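DNA ligase (Archaeoglobus fulgidus, PDB 3GDE) seals nicks in double-stranded DNA, probably during replication, recombination and repair, using ATP and a magnesium cofactor. Local coordinates at residues Asp41-Val46 with Thr197-Arg202. Numbering follows the deposited sequence.
Sequences DLYDVV and TNDLGR
Tyr43 of helix 39-49 reaches across to the start of helix 200-216 and hydrogen-bonds to the residue that caps it, Asp199. Its CG stands anti to the backbone N (chi1 -177°), which carries the ring out beside the first turn of helix 200-216. Past CB and CG, Tyr43 CD1 meets the backbone, 3.4 Å from Gly201 C. Tyr43 CE1 follows at 3.4 Å from Arg202 N. CZ then comes beside the carboxylate, and at the tip Tyr43 OH donates to Asp199 OD2 over 2.5 Å. This bond uses the syn lone pair of OD2, which sits at the ring edge, near the ring plane. Ring and carboxylate are turned 66° against each other.

The other oxygen serves the helix. Arg202 N gives a nearly straight bond to Asp199 OD1 at 3.2 Å, met from above the carboxylate plane, and Gly201 N adds a weak one. Asp199 sits at the N-cap position, and these bonds cap the helix. Each of its oxygens has its own task. With an alanine here, the Tyr43 hydroxyl is likely to lose its acceptor, and the first turn of helix 200-216 its side-chain cap.

The helices come close at Gly201, where the CA atoms of Tyr43 and Gly201 are 4.3 Å apart. Gly201 has no CB to meet the Tyr43 ring there. One turn along from Tyr43, Val46 CG1 packs on Leu200 CB at 3.9 Å. Val46 and Leu200 both also touch Met175 and Ile179 of helix 172-182.

The contact thus joins helices 39-49 and 200-216 of the all-helical N-terminal region, consistent with the DNA-binding domain of this ligase family. A buried carboxylate at a helix start, facing N-H groups and a phenol, is likely to stay ionised.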
ATOM      1  N   ASP A  41      15.317 -14.765 -11.499  1.00 29.03           N
ATOM      2  CA  ASP A  41      16.126 -13.549 -11.360  1.00 28.04           C
ATOM      3  C   ASP A  41      15.349 -12.350 -11.905  1.00 27.17           C
ATOM      4  O   ASP A  41      15.453 -11.258 -11.361  1.00 27.10           O
ATOM      5  CB  ASP A  41      17.480 -13.643 -12.087  1.00 27.79           C
ATOM      6  CG  ASP A  41      18.458 -14.587 -11.414  1.00 28.28           C
ATOM      7  OD1 ASP A  41      19.427 -14.984 -12.084  1.00 30.10           O
ATOM      8  OD2 ASP A  41      18.287 -14.943 -10.229  1.00 29.01           O
ATOM      9  N   LEU A  42      14.597 -12.557 -12.990  1.00 26.43           N
ATOM     10  CA  LEU A  42      13.744 -11.507 -13.570  1.00 25.92           C
ATOM     11  C   LEU A  42      12.684 -11.072 -12.555  1.00 25.62           C
ATOM     12  O   LEU A  42      12.568  -9.895 -12.232  1.00 25.14           O
ATOM     13  CB  LEU A  42      13.077 -11.965 -14.884  1.00 25.36           C
ATOM     14  CG  LEU A  42      12.052 -10.973 -15.494  1.00 26.14           C
ATOM     15  CD1 LEU A  42      12.673  -9.600 -15.801  1.00 22.66           C
ATOM     16  CD2 LEU A  42      11.339 -11.522 -16.733  1.00 24.74           C
ATOM     17  N   TYR A  43      11.943 -12.054 -12.050  1.00 25.79           N
ATOM     18  CA  TYR A  43      10.942 -11.867 -11.010  1.00 25.80           C
ATOM     19  C   TYR A  43      11.516 -11.099  -9.828  1.00 25.55           C
ATOM     20  O   TYR A  43      10.985 -10.062  -9.423  1.00 25.35           O
ATOM     21  CB  TYR A  43      10.410 -13.229 -10.552  1.00 25.92           C
ATOM     22  CG  TYR A  43       9.307 -13.145  -9.528  1.00 26.79           C
ATOM     23  CD1 TYR A  43       7.964 -13.149  -9.920  1.00 26.84           C
ATOM     24  CD2 TYR A  43       9.602 -13.060  -8.163  1.00 25.97           C
ATOM     25  CE1 TYR A  43       6.940 -13.071  -8.976  1.00 27.59           C
ATOM     26  CE2 TYR A  43       8.593 -12.980  -7.213  1.00 27.74           C
ATOM     27  CZ  TYR A  43       7.261 -12.982  -7.626  1.00 27.95           C
ATOM     28  OH  TYR A  43       6.260 -12.902  -6.681  1.00 28.17           O
ATOM     29  N   ASP A  44      12.612 -11.599  -9.281  1.00 25.56           N
ATOM     30  CA  ASP A  44      13.231 -10.951  -8.134  1.00 25.87           C
ATOM     31  C   ASP A  44      13.689  -9.524  -8.438  1.00 25.18           C
ATOM     32  O   ASP A  44      13.466  -8.626  -7.635  1.00 25.46           O
ATOM     33  CB  ASP A  44      14.390 -11.794  -7.602  1.00 26.26           C
ATOM     34  CG  ASP A  44      13.922 -13.030  -6.868  1.00 28.39           C
ATOM     35  OD1 ASP A  44      12.784 -13.038  -6.345  1.00 28.28           O
ATOM     36  OD2 ASP A  44      14.704 -14.005  -6.805  1.00 33.07           O
ATOM     37  N   VAL A  45      14.297  -9.308  -9.599  1.00 24.12           N
ATOM     38  CA  VAL A  45      14.787  -7.967  -9.956  1.00 23.75           C
ATOM     39  C   VAL A  45      13.631  -6.951 -10.043  1.00 23.31           C
ATOM     40  O   VAL A  45      13.768  -5.813  -9.596  1.00 23.02           O
ATOM     41  CB  VAL A  45      15.651  -7.998 -11.266  1.00 23.63           C
ATOM     42  CG1 VAL A  45      15.845  -6.602 -11.860  1.00 24.47           C
ATOM     43  CG2 VAL A  45      16.991  -8.616 -10.984  1.00 23.34           C
ATOM     44  N   VAL A  46      12.500  -7.375 -10.607  1.00 22.65           N
ATOM     45  CA  VAL A  46      11.356  -6.489 -10.771  1.00 22.50           C
ATOM     46  C   VAL A  46      10.792  -6.081  -9.399  1.00 22.29           C
ATOM     47  O   VAL A  46      10.554  -4.894  -9.144  1.00 21.53           O
ATOM     48  CB  VAL A  46      10.266  -7.093 -11.705  1.00 22.55           C
ATOM     49  CG1 VAL A  46       8.985  -6.278 -11.640  1.00 20.91           C
ATOM     50  CG2 VAL A  46      10.775  -7.142 -13.141  1.00 21.80           C
ATOM     51  N   THR A 197      -3.538  -9.232 -10.913  1.00 26.71           N
ATOM     52  CA  THR A 197      -2.592 -10.175 -10.287  1.00 26.47           C
ATOM     53  C   THR A 197      -1.920  -9.592  -9.064  1.00 26.62           C
ATOM     54  O   THR A 197      -1.549 -10.334  -8.157  1.00 27.11           O
ATOM     55  CB  THR A 197      -1.475 -10.643 -11.253  1.00 26.42           C
ATOM     56  OG1 THR A 197      -0.697  -9.517 -11.675  1.00 24.76           O
ATOM     57  CG2 THR A 197      -2.061 -11.352 -12.463  1.00 25.95           C
ATOM     58  N   ASN A 198      -1.746  -8.268  -9.063  1.00 26.83           N
ATOM     59  CA  ASN A 198      -1.028  -7.542  -8.011  1.00 26.79           C
ATOM     60  C   ASN A 198       0.377  -8.086  -7.689  1.00 27.06           C
ATOM     61  O   ASN A 198       0.844  -8.061  -6.533  1.00 26.83           O
ATOM     62  CB  ASN A 198      -1.913  -7.411  -6.764  1.00 26.89           C
ATOM     63  CG  ASN A 198      -3.029  -6.408  -6.962  1.00 26.43           C
ATOM     64  OD1 ASN A 198      -2.802  -5.199  -6.884  1.00 27.01           O
ATOM     65  ND2 ASN A 198      -4.232  -6.898  -7.251  1.00 24.42           N
ATOM     66  N   ASP A 199       1.044  -8.563  -8.739  1.00 27.19           N
ATOM     67  CA  ASP A 199       2.424  -9.001  -8.674  1.00 27.62           C
ATOM     68  C   ASP A 199       3.109  -8.613  -9.983  1.00 27.55           C
ATOM     69  O   ASP A 199       2.940  -9.294 -10.998  1.00 27.44           O
ATOM     70  CB  ASP A 199       2.485 -10.521  -8.456  1.00 28.17           C
ATOM     71  CG  ASP A 199       3.901 -11.029  -8.170  1.00 29.13           C
ATOM     72  OD1 ASP A 199       4.898 -10.355  -8.524  1.00 30.37           O
ATOM     73  OD2 ASP A 199       4.015 -12.126  -7.593  1.00 30.40           O
ATOM     74  N   LEU A 200       3.878  -7.520  -9.953  1.00 27.54           N
ATOM     75  CA  LEU A 200       4.591  -7.029 -11.132  1.00 27.31           C
ATOM     76  C   LEU A 200       5.654  -7.987 -11.634  1.00 26.83           C
ATOM     77  O   LEU A 200       5.969  -8.001 -12.821  1.00 26.70           O
ATOM     78  CB  LEU A 200       5.226  -5.656 -10.870  1.00 27.38           C
ATOM     79  CG  LEU A 200       4.601  -4.445 -11.558  1.00 28.51           C
ATOM     80  CD1 LEU A 200       5.568  -3.267 -11.526  1.00 28.14           C
ATOM     81  CD2 LEU A 200       4.173  -4.743 -13.009  1.00 27.02           C
ATOM     82  N   GLY A 201       6.220  -8.767 -10.719  1.00 26.76           N
ATOM     83  CA  GLY A 201       7.182  -9.805 -11.071  1.00 26.83           C
ATOM     84  C   GLY A 201       6.556 -10.877 -11.941  1.00 26.79           C
ATOM     85  O   GLY A 201       7.095 -11.216 -12.997  1.00 26.54           O
ATOM     86  N   ARG A 202       5.411 -11.398 -11.492  1.00 27.02           N
ATOM     87  CA  ARG A 202       4.607 -12.340 -12.263  1.00 27.22           C
ATOM     88  C   ARG A 202       4.269 -11.770 -13.643  1.00 26.67           C
ATOM     89  O   ARG A 202       4.379 -12.463 -14.651  1.00 26.94           O
ATOM     90  CB  ARG A 202       3.311 -12.664 -11.511  1.00 27.74           C
ATOM     91  CG  ARG A 202       2.849 -14.106 -11.635  1.00 30.26           C
ATOM     92  CD  ARG A 202       1.560 -14.296 -12.418  1.00 33.31           C
ATOM     93  NE  ARG A 202       0.403 -14.177 -11.544  1.00 34.98           N
ATOM     94  CZ  ARG A 202      -0.755 -14.824 -11.682  1.00 35.25           C
ATOM     95  NH1 ARG A 202      -0.952 -15.688 -12.676  1.00 34.48           N
ATOM     96  NH2 ARG A 202      -1.728 -14.598 -10.800  1.00 34.30           N
TER